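2-dehydropantoate 2-reductase (Enterococcus faecium, PDB 3WFI) is a D-mandelate dehydrogenase of the ketopantoate reductase family, an NAD-dependent oxidoreductase that recognises substrate and coenzyme differently from 2-ketopantoate reductase. Local coordinates at residues D202-E207 with I254-P259; Q263-N268 with A304-L309; I184-C189 with P239-H244. All coordinates share one frame; numbering follows the deposited sequence.

Interaction 1 of 3, residues D202-E207 with I254-P259; sequences DVNMAE and IGLHYP
Ala-206 N donates to Gly-255 O at 2.7 Å, nearly straight at the hydrogen (163°), and so fastens the first turn of helix 205-209 to the loop 254-259. A second backbone bond, Met-205 N to His-257 O at 3.3 Å, is weak. Gly-255 and His-257 present these carbonyls from a type I beta turn, Ile-254 to His-257.

The aromatic contact is a CH-pi interaction. Asn-204 CB stands over the centre of the Tyr-258 ring, 3.7 Å from its centroid and only 5° off the ring normal, and Tyr-262 meets the same ring with its own.

Asn-204 is also the N-cap of the helix and, with Glu-207, forms a capping box. A chi1 of 62° sets Asn-204 CG between its own N and carbonyl carbon, and from there OD1 takes Glu-207 N at 2.7 Å. The return bond runs from Asn-204 N to Glu-207 OE1 at 3.1 Å, met on the anti side of the carboxylate.

Most of the apolar packing comes from Met-205, whose chain bends at chi3 and lies alongside His-257. Its CE reaches Ile-254 CG1 at 3.7 Å, while its CG meets Pro-259 CD at 4.2 Å. Ala-206 CB adds a contact with Leu-256 CD1 at 4.1 Å. Met-205 also touches Met-194 and Cys-198 of helix 194-201, and Val-203 packs on Ser-308 of the second subunit.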
ATOM      1  N   ASP B 202       4.307  10.783  -0.103  1.00 24.01           N
ATOM      2  CA  ASP B 202       4.512  12.235  -0.128  1.00 25.79           C
ATOM      3  C   ASP B 202       5.994  12.592  -0.088  1.00 25.91           C
ATOM      4  O   ASP B 202       6.461  13.296   0.817  1.00 27.78           O
ATOM      5  CB  ASP B 202       3.743  12.940   1.000  1.00 27.05           C
ATOM      6  CG  ASP B 202       3.680  14.455   0.801  1.00 29.64           C
ATOM      7  OD1 ASP B 202       3.846  14.920  -0.343  1.00 31.02           O
ATOM      8  OD2 ASP B 202       3.481  15.187   1.786  1.00 32.26           O
ATOM      9  N   VAL B 203       6.727  12.107  -1.082  1.00 25.61           N
ATOM     10  CA  VAL B 203       8.173  12.284  -1.147  1.00 25.44           C
ATOM     11  C   VAL B 203       8.573  12.482  -2.591  1.00 25.39           C
ATOM     12  O   VAL B 203       7.880  12.024  -3.496  1.00 25.43           O
ATOM     13  CB  VAL B 203       8.927  11.049  -0.563  1.00 25.85           C
ATOM     14  CG1 VAL B 203       8.771  10.976   0.946  1.00 26.48           C
ATOM     15  CG2 VAL B 203       8.461   9.739  -1.196  1.00 25.60           C
ATOM     16  N   ASN B 204       9.696  13.150  -2.822  1.00 25.47           N
ATOM     17  CA  ASN B 204      10.305  13.138  -4.147  1.00 25.40           C
ATOM     18  C   ASN B 204      11.065  11.826  -4.317  1.00 24.06           C
ATOM     19  O   ASN B 204      11.132  11.017  -3.392  1.00 23.27           O
ATOM     20  CB  ASN B 204      11.189  14.384  -4.401  1.00 25.57           C
ATOM     21  CG  ASN B 204      12.362  14.496  -3.446  1.00 26.23           C
ATOM     22  OD1 ASN B 204      12.847  13.510  -2.906  1.00 26.78           O
ATOM     23  ND2 ASN B 204      12.822  15.709  -3.234  1.00 27.20           N
ATOM     24  N   MET B 205      11.661  11.616  -5.480  1.00 23.64           N
ATOM     25  CA  MET B 205      12.294  10.338  -5.754  1.00 24.27           C
ATOM     26  C   MET B 205      13.545  10.117  -4.910  1.00 24.96           C
ATOM     27  O   MET B 205      13.791   9.004  -4.440  1.00 23.52           O
ATOM     28  CB  MET B 205      12.561  10.189  -7.250  1.00 25.62           C
ATOM     29  CG  MET B 205      11.265   9.871  -7.983  1.00 26.13           C
ATOM     30  SD  MET B 205      11.352   9.849  -9.761  1.00 27.32           S
ATOM     31  CE  MET B 205      11.411  11.604 -10.133  1.00 29.85           C
ATOM     32  N   ALA B 206      14.321  11.179  -4.693  1.00 24.71           N
ATOM     33  CA  ALA B 206      15.470  11.099  -3.798  1.00 24.63           C
ATOM     34  C   ALA B 206      15.071  10.723  -2.370  1.00 23.27           C
ATOM     35  O   ALA B 206      15.741   9.910  -1.738  1.00 21.92           O
ATOM     36  CB  ALA B 206      16.247  12.407  -3.792  1.00 25.01           C
ATOM     37  N   GLU B 207      14.003  11.320  -1.850  1.00 23.35           N
ATOM     38  CA  GLU B 207      13.559  10.987  -0.492  1.00 23.31           C
ATOM     39  C   GLU B 207      13.024   9.543  -0.413  1.00 21.99           C
ATOM     40  O   GLU B 207      13.231   8.840   0.577  1.00 21.77           O
ATOM     41  CB  GLU B 207      12.525  11.991   0.017  1.00 25.31           C
ATOM     42  CG  GLU B 207      13.035  13.427   0.223  1.00 27.90           C
ATOM     43  CD  GLU B 207      11.924  14.467   0.389  1.00 30.22           C
ATOM     44  OE1 GLU B 207      10.805  14.303  -0.171  1.00 30.62           O
ATOM     45  OE2 GLU B 207      12.186  15.491   1.071  1.00 34.62           O
ATOM     46  N   ILE B 254      17.811  13.402 -11.312  1.00 43.71           N
ATOM     47  CA  ILE B 254      16.355  13.509 -11.333  1.00 42.76           C
ATOM     48  C   ILE B 254      15.702  13.353  -9.939  1.00 39.59           C
ATOM     49  O   ILE B 254      14.497  13.585  -9.779  1.00 38.86           O
ATOM     50  CB  ILE B 254      15.813  12.447 -12.334  1.00 45.22           C
ATOM     51  CG1 ILE B 254      14.286  12.361 -12.377  1.00 47.35           C
ATOM     52  CG2 ILE B 254      16.367  11.058 -12.016  1.00 45.13           C
ATOM     53  CD1 ILE B 254      13.779  11.692 -13.649  1.00 48.41           C
ATOM     54  N   GLY B 255      16.491  12.978  -8.933  1.00 36.49           N
ATOM     55  CA  GLY B 255      15.956  12.643  -7.609  1.00 35.52           C
ATOM     56  C   GLY B 255      15.126  13.721  -6.926  1.00 35.13           C
ATOM     57  O   GLY B 255      14.160  13.414  -6.218  1.00 31.84           O
ATOM     58  N   LEU B 256      15.497  14.987  -7.119  1.00 35.13           N
ATOM     59  CA  LEU B 256      14.773  16.083  -6.469  1.00 35.45           C
ATOM     60  C   LEU B 256      13.411  16.323  -7.117  1.00 35.35           C
ATOM     61  O   LEU B 256      12.598  17.036  -6.561  1.00 35.92           O
ATOM     62  CB  LEU B 256      15.596  17.384  -6.429  1.00 36.92           C
ATOM     63  CG  LEU B 256      16.598  17.643  -5.297  1.00 38.31           C
ATOM     64  CD1 LEU B 256      17.016  16.369  -4.588  1.00 38.19           C
ATOM     65  CD2 LEU B 256      17.825  18.427  -5.762  1.00 39.26           C
ATOM     66  N   HIS B 257      13.185  15.744  -8.294  1.00 35.38           N
ATOM     67  CA  HIS B 257      11.917  15.851  -9.012  1.00 36.67           C
ATOM     68  C   HIS B 257      10.820  14.962  -8.360  1.00 36.32           C
ATOM     69  O   HIS B 257      11.084  13.850  -7.870  1.00 36.00           O
ATOM     70  CB  HIS B 257      12.232  15.554 -10.501  1.00 38.73           C
ATOM     71  CG  HIS B 257      11.072  15.613 -11.454  1.00 40.07           C
ATOM     72  ND1 HIS B 257      10.691  14.538 -12.239  1.00 40.34           N
ATOM     73  CD2 HIS B 257      10.271  16.642 -11.818  1.00 40.82           C
ATOM     74  CE1 HIS B 257       9.679  14.894 -13.010  1.00 40.06           C
ATOM     75  NE2 HIS B 257       9.402  16.164 -12.771  1.00 40.79           N
ATOM     76  N   TYR B 258       9.621  15.527  -8.244  1.00 35.44           N
ATOM     77  CA  TYR B 258       8.421  14.769  -7.899  1.00 34.18           C
ATOM     78  C   TYR B 258       7.850  14.211  -9.201  1.00 31.49           C
ATOM     79  O   TYR B 258       7.694  14.954 -10.171  1.00 33.35           O
ATOM     80  CB  TYR B 258       7.384  15.653  -7.204  1.00 34.79           C
ATOM     81  CG  TYR B 258       7.770  16.075  -5.807  1.00 36.55           C
ATOM     82  CD1 TYR B 258       7.344  15.346  -4.695  1.00 36.72           C
ATOM     83  CD2 TYR B 258       8.569  17.200  -5.591  1.00 37.87           C
ATOM     84  CE1 TYR B 258       7.691  15.723  -3.408  1.00 37.36           C
ATOM     85  CE2 TYR B 258       8.931  17.581  -4.304  1.00 38.93           C
ATOM     86  CZ  TYR B 258       8.483  16.843  -3.222  1.00 38.45           C
ATOM     87  OH  TYR B 258       8.829  17.213  -1.945  1.00 41.11           O
ATOM     88  N   PRO B 259       7.535  12.905  -9.234  1.00 28.96           N
ATOM     89  CA  PRO B 259       7.143  12.292 -10.511  1.00 28.15           C
ATOM     90  C   PRO B 259       5.776  12.762 -11.004  1.00 26.62           C
ATOM     91  O   PRO B 259       4.995  13.299 -10.221  1.00 25.88           O
ATOM     92  CB  PRO B 259       7.143  10.786 -10.195  1.00 28.78           C
ATOM     93  CG  PRO B 259       6.933  10.695  -8.725  1.00 28.39           C
ATOM     94  CD  PRO B 259       7.583  11.921  -8.135  1.00 28.86           C
TER

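Interaction 2 of 3, residues Q263-N268 with A304-L309; sequences QDLIKN and AKEDSL
Leu-265 and Glu-306 meet with their side chains crossing at about a right angle, the forked end of the leucine set with both methyls against Glu-306 CG. The two branches come almost equally close: CD1 of Leu-265 is 3.7 Å from Glu-306 CG, and CD2 is 3.8 Å from that same CG. With CG anti to its backbone N (chi1 -176°) and chi2 at 48°, Leu-265 brings both methyls to the partner helix. CD2 also rests on Lys-305, 3.9 Å from CG of that residue.

Leu-309, just past the end of its helix, comes in obliquely, and its CD1 lies 3.9 Å from Leu-265 CD1. Ile-266 approaches from the next position along. Its CD1 stands 4.2 Å from Lys-305 CE, with the two chains again roughly perpendicular, so the lysine contributes its aliphatic part here.

No hydrogen bond joins the two segments; the polar ends are satisfied elsewhere. The carboxylate of Glu-306 is held through OE1 by His-303 and through OE2 by Thr-272, which would limit the movement of the CG on which Leu-265 rests. Lys-305 NZ bonds to Leu-201 O of the second subunit. Within the segment, Lys-305 O accepts both Leu-309 N and Ser-308 OG, the latter at 2.8 Å.

The short helical axes approach to 10.5 Å at a signed crossing angle of 37°. Helix 260-267 packs on the last turn of helix 293-308, with helix 194-201 touching both through Thr-199 on Leu-265 and Ile-200 on Lys-305, and Ser-212 of the second subunit bonding Asp-307.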
ATOM      1  N   GLN B 263       2.539  15.054  -9.374  1.00 26.37           N
ATOM      2  CA  GLN B 263       2.098  16.332  -9.950  1.00 27.81           C
ATOM      3  C   GLN B 263       0.610  16.300 -10.271  1.00 26.35           C
ATOM      4  O   GLN B 263      -0.112  17.231  -9.947  1.00 26.13           O
ATOM      5  CB  GLN B 263       2.905  16.671 -11.210  1.00 31.20           C
ATOM      6  CG  GLN B 263       4.384  16.826 -10.920  1.00 34.25           C
ATOM      7  CD  GLN B 263       5.195  17.283 -12.104  1.00 38.86           C
ATOM      8  OE1 GLN B 263       4.693  17.393 -13.227  1.00 42.29           O
ATOM      9  NE2 GLN B 263       6.468  17.556 -11.857  1.00 41.81           N
ATOM     10  N   ASP B 264       0.148  15.219 -10.890  1.00 26.01           N
ATOM     11  CA  ASP B 264      -1.272  15.081 -11.216  1.00 25.79           C
ATOM     12  C   ASP B 264      -2.155  15.169  -9.969  1.00 25.51           C
ATOM     13  O   ASP B 264      -3.077  15.976  -9.898  1.00 26.17           O
ATOM     14  CB  ASP B 264      -1.546  13.747 -11.913  1.00 26.26           C
ATOM     15  CG  ASP B 264      -1.016  13.695 -13.344  1.00 28.11           C
ATOM     16  OD1 ASP B 264      -0.684  14.765 -13.920  1.00 27.70           O
ATOM     17  OD2 ASP B 264      -0.970  12.566 -13.901  1.00 27.17           O
ATOM     18  N   LEU B 265      -1.852  14.356  -8.969  1.00 24.29           N
ATOM     19  CA  LEU B 265      -2.744  14.215  -7.829  1.00 24.14           C
ATOM     20  C   LEU B 265      -2.517  15.276  -6.757  1.00 26.16           C
ATOM     21  O   LEU B 265      -3.431  16.016  -6.417  1.00 26.06           O
ATOM     22  CB  LEU B 265      -2.610  12.823  -7.205  1.00 22.52           C
ATOM     23  CG  LEU B 265      -3.568  12.510  -6.043  1.00 22.19           C
ATOM     24  CD1 LEU B 265      -4.996  12.878  -6.389  1.00 22.17           C
ATOM     25  CD2 LEU B 265      -3.476  11.038  -5.662  1.00 21.76           C
ATOM     26  N   ILE B 266      -1.304  15.326  -6.225  1.00 27.12           N
ATOM     27  CA  ILE B 266      -1.014  16.143  -5.045  1.00 28.91           C
ATOM     28  C   ILE B 266      -1.035  17.631  -5.396  1.00 31.18           C
ATOM     29  O   ILE B 266      -1.587  18.439  -4.640  1.00 31.31           O
ATOM     30  CB  ILE B 266       0.341  15.777  -4.418  1.00 28.10           C
ATOM     31  CG1 ILE B 266       0.410  14.280  -4.083  1.00 27.46           C
ATOM     32  CG2 ILE B 266       0.616  16.630  -3.180  1.00 29.01           C
ATOM     33  CD1 ILE B 266      -0.701  13.768  -3.194  1.00 26.71           C
ATOM     34  N   LYS B 267      -0.477  17.979  -6.555  1.00 33.77           N
ATOM     35  CA  LYS B 267      -0.414  19.376  -7.002  1.00 37.70           C
ATOM     36  C   LYS B 267      -1.639  19.832  -7.786  1.00 36.59           C
ATOM     37  O   LYS B 267      -2.217  20.880  -7.483  1.00 38.08           O
ATOM     38  CB  LYS B 267       0.813  19.609  -7.884  1.00 40.76           C
ATOM     39  CG  LYS B 267       2.148  19.526  -7.183  1.00 44.81           C
ATOM     40  CD  LYS B 267       3.212  20.229  -8.042  1.00 49.51           C
ATOM     41  CE  LYS B 267       2.791  21.601  -8.598  1.00 51.86           C
ATOM     42  NZ  LYS B 267       3.891  22.313  -9.316  1.00 53.67           N
ATOM     43  N   ASN B 268      -2.001  19.085  -8.825  1.00 35.39           N
ATOM     44  CA  ASN B 268      -3.057  19.515  -9.747  1.00 34.94           C
ATOM     45  C   ASN B 268      -4.457  19.023  -9.359  1.00 34.18           C
ATOM     46  O   ASN B 268      -5.444  19.387 -10.009  1.00 34.04           O
ATOM     47  CB  ASN B 268      -2.733  19.060 -11.171  1.00 36.16           C
ATOM     48  CG  ASN B 268      -1.439  19.653 -11.700  1.00 38.39           C
ATOM     49  OD1 ASN B 268      -0.743  20.374 -11.005  1.00 39.94           O
ATOM     50  ND2 ASN B 268      -1.117  19.345 -12.945  1.00 40.29           N
ATOM     51  N   ALA B 304      -7.590   5.467  -3.141  1.00 14.07           N
ATOM     52  CA  ALA B 304      -8.021   5.945  -1.834  1.00 14.71           C
ATOM     53  C   ALA B 304      -7.499   7.367  -1.558  1.00 15.48           C
ATOM     54  O   ALA B 304      -8.205   8.194  -0.962  1.00 14.99           O
ATOM     55  CB  ALA B 304      -7.574   4.993  -0.734  1.00 14.79           C
ATOM     56  N   LYS B 305      -6.277   7.645  -2.006  1.00 15.78           N
ATOM     57  CA  LYS B 305      -5.679   8.968  -1.790  1.00 16.70           C
ATOM     58  C   LYS B 305      -6.399  10.013  -2.657  1.00 17.34           C
ATOM     59  O   LYS B 305      -6.715  11.103  -2.176  1.00 17.81           O
ATOM     60  CB  LYS B 305      -4.189   8.956  -2.116  1.00 16.65           C
ATOM     61  CG  LYS B 305      -3.446  10.265  -1.793  1.00 17.54           C
ATOM     62  CD  LYS B 305      -3.364  10.543  -0.299  1.00 18.47           C
ATOM     63  CE  LYS B 305      -2.535  11.790  -0.014  1.00 19.12           C
ATOM     64  NZ  LYS B 305      -2.360  12.012   1.438  1.00 19.81           N
ATOM     65  N   GLU B 306      -6.668   9.657  -3.913  1.00 17.95           N
ATOM     66  CA  GLU B 306      -7.534  10.459  -4.796  1.00 18.18           C
ATOM     67  C   GLU B 306      -8.848  10.784  -4.083  1.00 18.51           C
ATOM     68  O   GLU B 306      -9.246  11.939  -3.978  1.00 19.21           O
ATOM     69  CB  GLU B 306      -7.830   9.720  -6.114  1.00 18.14           C
ATOM     70  CG  GLU B 306      -6.655   9.599  -7.074  1.00 17.89           C
ATOM     71  CD  GLU B 306      -6.921   8.621  -8.209  1.00 17.55           C
ATOM     72  OE1 GLU B 306      -7.880   7.831  -8.098  1.00 17.42           O
ATOM     73  OE2 GLU B 306      -6.185   8.661  -9.221  1.00 17.40           O
ATOM     74  N   ASP B 307      -9.507   9.750  -3.581  1.00 18.35           N
ATOM     75  CA  ASP B 307     -10.788   9.907  -2.924  1.00 18.60           C
ATOM     76  C   ASP B 307     -10.679  10.834  -1.713  1.00 19.15           C
ATOM     77  O   ASP B 307     -11.515  11.702  -1.531  1.00 18.71           O
ATOM     78  CB  ASP B 307     -11.356   8.553  -2.505  1.00 18.35           C
ATOM     79  CG  ASP B 307     -11.703   7.657  -3.699  1.00 18.38           C
ATOM     80  OD1 ASP B 307     -11.885   8.170  -4.819  1.00 17.84           O
ATOM     81  OD2 ASP B 307     -11.837   6.431  -3.505  1.00 19.18           O
ATOM     82  N   SER B 308      -9.630  10.662  -0.919  1.00 19.30           N
ATOM     83  CA  SER B 308      -9.443  11.460   0.287  1.00 20.35           C
ATOM     84  C   SER B 308      -9.227  12.946  -0.012  1.00 21.83           C
ATOM     85  O   SER B 308      -9.494  13.788   0.844  1.00 22.54           O
ATOM     86  CB  SER B 308      -8.280  10.917   1.129  1.00 19.95           C
ATOM     87  OG  SER B 308      -7.018  11.312   0.626  1.00 19.42           O
ATOM     88  N   LEU B 309      -8.724  13.251  -1.207  1.00 23.11           N
ATOM     89  CA  LEU B 309      -8.563  14.628  -1.677  1.00 24.82           C
ATOM     90  C   LEU B 309      -9.770  15.129  -2.481  1.00 26.82           C
ATOM     91  O   LEU B 309      -9.710  16.204  -3.057  1.00 27.68           O
ATOM     92  CB  LEU B 309      -7.291  14.736  -2.520  1.00 24.83           C
ATOM     93  CG  LEU B 309      -5.992  14.438  -1.782  1.00 24.82           C
ATOM     94  CD1 LEU B 309      -4.846  14.301  -2.767  1.00 25.46           C
ATOM     95  CD2 LEU B 309      -5.693  15.526  -0.760  1.00 25.92           C
TER

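Interaction 3 of 3, residues I184-C189 with P239-H244; sequences IYRKAC and PEVIAH
Arg-186 NE donates to Glu-240 OE1 at 2.8 Å, and its NH2 donates to OE2 of the same carboxylate at 2.9 Å. This is a side-on, two-nitrogen salt bridge: both oxygens are met on their syn sides, close to the guanidinium plane, and the two flat groups are turned only 24° apart. The arginine chain is extended from CG to NE, whereas Glu-240 bends at chi2 and brings its carboxylate to the guanidinium edge.

One face of that guanidinium lies on the His-244 ring, with centres 3.5 Å apart and planes at 14°. It is an offset stack, NH2 standing above the ring toward its rim.

Deeper in the interface the contact turns apolar. Val-241 CG1 packs on Cys-189 CB at 3.5 Å, and Val-241 CG2 lies beside the arginine's CG. Phe-225 and Val-222 of helix 214-231 touch Cys-189 and Val-241, respectively. The axes of 184-189 and 239-244 come within 9.6 Å at a crossing angle of -47°.

With its edge bonded and a face stacked, the guanidinium is fixed in both position and rotation; its charge, largely offset by Glu-240, may somewhat disfavour protonation of His-244.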
ATOM      1  N   ILE B 184       9.404  -0.819 -23.531  1.00 22.13           N
ATOM      2  CA  ILE B 184       8.136  -0.311 -23.017  1.00 22.08           C
ATOM      3  C   ILE B 184       7.839  -0.936 -21.624  1.00 21.27           C
ATOM      4  O   ILE B 184       7.354  -0.253 -20.712  1.00 21.65           O
ATOM      5  CB  ILE B 184       6.942  -0.602 -23.986  1.00 23.20           C
ATOM      6  CG1 ILE B 184       7.032   0.098 -25.349  1.00 24.10           C
ATOM      7  CG2 ILE B 184       5.594  -0.283 -23.332  1.00 23.77           C
ATOM      8  CD1 ILE B 184       8.175   1.042 -25.621  1.00 24.97           C
ATOM      9  N   TYR B 185       8.110  -2.231 -21.461  1.00 20.10           N
ATOM     10  CA  TYR B 185       7.950  -2.876 -20.142  1.00 19.42           C
ATOM     11  C   TYR B 185       8.930  -2.308 -19.129  1.00 18.37           C
ATOM     12  O   TYR B 185       8.550  -2.025 -18.008  1.00 17.46           O
ATOM     13  CB  TYR B 185       8.074  -4.398 -20.229  1.00 19.42           C
ATOM     14  CG  TYR B 185       6.743  -5.146 -20.174  1.00 19.40           C
ATOM     15  CD1 TYR B 185       6.211  -5.754 -21.306  1.00 19.53           C
ATOM     16  CD2 TYR B 185       6.039  -5.283 -18.964  1.00 19.27           C
ATOM     17  CE1 TYR B 185       4.999  -6.455 -21.237  1.00 19.72           C
ATOM     18  CE2 TYR B 185       4.834  -5.977 -18.884  1.00 19.46           C
ATOM     19  CZ  TYR B 185       4.316  -6.566 -20.007  1.00 19.20           C
ATOM     20  OH  TYR B 185       3.118  -7.240 -19.860  1.00 19.22           O
ATOM     21  N   ARG B 186      10.174  -2.090 -19.549  1.00 18.20           N
ATOM     22  CA  ARG B 186      11.201  -1.523 -18.666  1.00 18.34           C
ATOM     23  C   ARG B 186      10.824  -0.123 -18.200  1.00 18.58           C
ATOM     24  O   ARG B 186      10.926   0.204 -17.016  1.00 18.36           O
ATOM     25  CB  ARG B 186      12.550  -1.486 -19.402  1.00 18.67           C
ATOM     26  CG  ARG B 186      13.716  -0.888 -18.623  1.00 18.69           C
ATOM     27  CD  ARG B 186      15.008  -1.315 -19.311  1.00 18.94           C
ATOM     28  NE  ARG B 186      16.229  -0.718 -18.780  1.00 19.22           N
ATOM     29  CZ  ARG B 186      16.689   0.489 -19.095  1.00 19.99           C
ATOM     30  NH1 ARG B 186      15.994   1.302 -19.889  1.00 19.97           N
ATOM     31  NH2 ARG B 186      17.846   0.899 -18.580  1.00 20.59           N
ATOM     32  N   LYS B 187      10.383   0.716 -19.133  1.00 19.15           N
ATOM     33  CA  LYS B 187       9.876   2.028 -18.770  1.00 20.11           C
ATOM     34  C   LYS B 187       8.655   1.934 -17.826  1.00 18.66           C
ATOM     35  O   LYS B 187       8.510   2.734 -16.907  1.00 18.85           O
ATOM     36  CB  LYS B 187       9.526   2.822 -20.031  1.00 21.46           C
ATOM     37  CG  LYS B 187       8.850   4.168 -19.783  1.00 23.83           C
ATOM     38  CD  LYS B 187       9.683   5.066 -18.877  1.00 26.03           C
ATOM     39  CE  LYS B 187       9.063   6.454 -18.741  1.00 28.18           C
ATOM     40  NZ  LYS B 187       9.486   7.118 -17.470  1.00 28.56           N
ATOM     41  N   ALA B 188       7.750   0.997 -18.082  1.00 17.86           N
ATOM     42  CA  ALA B 188       6.542   0.885 -17.245  1.00 17.93           C
ATOM     43  C   ALA B 188       6.879   0.494 -15.813  1.00 17.46           C
ATOM     44  O   ALA B 188       6.162   0.888 -14.877  1.00 17.26           O
ATOM     45  CB  ALA B 188       5.540  -0.095 -17.849  1.00 17.89           C
ATOM     46  N   CYS B 189       7.966  -0.270 -15.643  1.00 17.21           N
ATOM     47  CA  CYS B 189       8.456  -0.606 -14.307  1.00 17.89           C
ATOM     48  C   CYS B 189       8.847   0.672 -13.542  1.00 17.91           C
ATOM     49  O   CYS B 189       8.496   0.840 -12.374  1.00 17.64           O
ATOM     50  CB  CYS B 189       9.636  -1.593 -14.379  1.00 18.05           C
ATOM     51  SG  CYS B 189       9.174  -3.285 -14.855  1.00 18.00           S
ATOM     52  N   PRO B 239      17.286  -7.660 -12.330  1.00 19.78           N
ATOM     53  CA  PRO B 239      18.258  -6.812 -11.631  1.00 19.86           C
ATOM     54  C   PRO B 239      18.537  -5.484 -12.348  1.00 20.21           C
ATOM     55  O   PRO B 239      18.574  -4.426 -11.700  1.00 20.18           O
ATOM     56  CB  PRO B 239      19.517  -7.694 -11.566  1.00 20.61           C
ATOM     57  CG  PRO B 239      19.018  -9.088 -11.659  1.00 20.65           C
ATOM     58  CD  PRO B 239      17.790  -9.035 -12.528  1.00 20.05           C
ATOM     59  N   GLU B 240      18.710  -5.526 -13.669  1.00 20.53           N
ATOM     60  CA  GLU B 240      18.959  -4.293 -14.421  1.00 21.22           C
ATOM     61  C   GLU B 240      17.771  -3.358 -14.319  1.00 20.38           C
ATOM     62  O   GLU B 240      17.936  -2.165 -14.043  1.00 20.12           O
ATOM     63  CB  GLU B 240      19.286  -4.578 -15.882  1.00 21.44           C
ATOM     64  CG  GLU B 240      19.865  -3.385 -16.634  1.00 22.40           C
ATOM     65  CD  GLU B 240      18.844  -2.301 -16.999  1.00 21.98           C
ATOM     66  OE1 GLU B 240      17.680  -2.620 -17.362  1.00 21.11           O
ATOM     67  OE2 GLU B 240      19.208  -1.107 -16.932  1.00 22.73           O
ATOM     68  N   VAL B 241      16.572  -3.897 -14.507  1.00 19.73           N
ATOM     69  CA  VAL B 241      15.378  -3.057 -14.448  1.00 20.03           C
ATOM     70  C   VAL B 241      15.219  -2.407 -13.074  1.00 19.88           C
ATOM     71  O   VAL B 241      14.913  -1.215 -12.984  1.00 19.11           O
ATOM     72  CB  VAL B 241      14.114  -3.814 -14.888  1.00 19.91           C
ATOM     73  CG1 VAL B 241      12.862  -2.985 -14.630  1.00 19.62           C
ATOM     74  CG2 VAL B 241      14.222  -4.167 -16.364  1.00 20.04           C
ATOM     75  N   ILE B 242      15.460  -3.177 -12.013  1.00 20.28           N
ATOM     76  CA  ILE B 242      15.450  -2.646 -10.659  1.00 20.49           C
ATOM     77  C   ILE B 242      16.469  -1.504 -10.525  1.00 20.97           C
ATOM     78  O   ILE B 242      16.142  -0.426 -10.017  1.00 20.60           O
ATOM     79  CB  ILE B 242      15.734  -3.744  -9.608  1.00 21.15           C
ATOM     80  CG1 ILE B 242      14.551  -4.710  -9.531  1.00 21.05           C
ATOM     81  CG2 ILE B 242      15.975  -3.128  -8.236  1.00 21.57           C
ATOM     82  CD1 ILE B 242      14.850  -6.038  -8.857  1.00 21.46           C
ATOM     83  N   ALA B 243      17.696  -1.737 -10.977  1.00 21.24           N
ATOM     84  CA  ALA B 243      18.740  -0.689 -10.927  1.00 22.14           C
ATOM     85  C   ALA B 243      18.302   0.554 -11.705  1.00 21.94           C
ATOM     86  O   ALA B 243      18.519   1.690 -11.268  1.00 21.56           O
ATOM     87  CB  ALA B 243      20.062  -1.217 -11.466  1.00 21.83           C
ATOM     88  N   HIS B 244      17.644   0.333 -12.836  1.00 21.98           N
ATOM     89  CA  HIS B 244      17.148   1.445 -13.659  1.00 22.27           C
ATOM     90  C   HIS B 244      16.074   2.272 -12.934  1.00 21.59           C
ATOM     91  O   HIS B 244      16.092   3.507 -12.970  1.00 21.29           O
ATOM     92  CB  HIS B 244      16.611   0.913 -14.988  1.00 22.06           C
ATOM     93  CG  HIS B 244      16.078   1.979 -15.893  1.00 22.33           C
ATOM     94  ND1 HIS B 244      16.851   3.031 -16.331  1.00 22.89           N
ATOM     95  CD2 HIS B 244      14.857   2.150 -16.457  1.00 22.14           C
ATOM     96  CE1 HIS B 244      16.128   3.813 -17.117  1.00 22.30           C
ATOM     97  NE2 HIS B 244      14.911   3.308 -17.197  1.00 22.47           N
TER

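All three contacts lie in the mostly helical C-terminal family region. Interactions 1 and 2 have centres 16 Å apart and touch where Tyr-258 O and His-257 NE2 approach Gln-263 NE2 at 3.3 and 3.4 Å; both also meet the second subunit, where Lys-305 of one chain packs on Asp-202 of the other. Interaction 3 stands apart, its nearest atoms about 7 Å from interaction 1 and about 12 Å from interaction 2. None of the contacting residues is among those seen to bind NAD(+), which is not bound to this chain here, but interaction 2 lies near two of them: side chains are about 7 Å apart for Leu-265 and Arg-270, about 8 Å for Glu-306 and Glu-273.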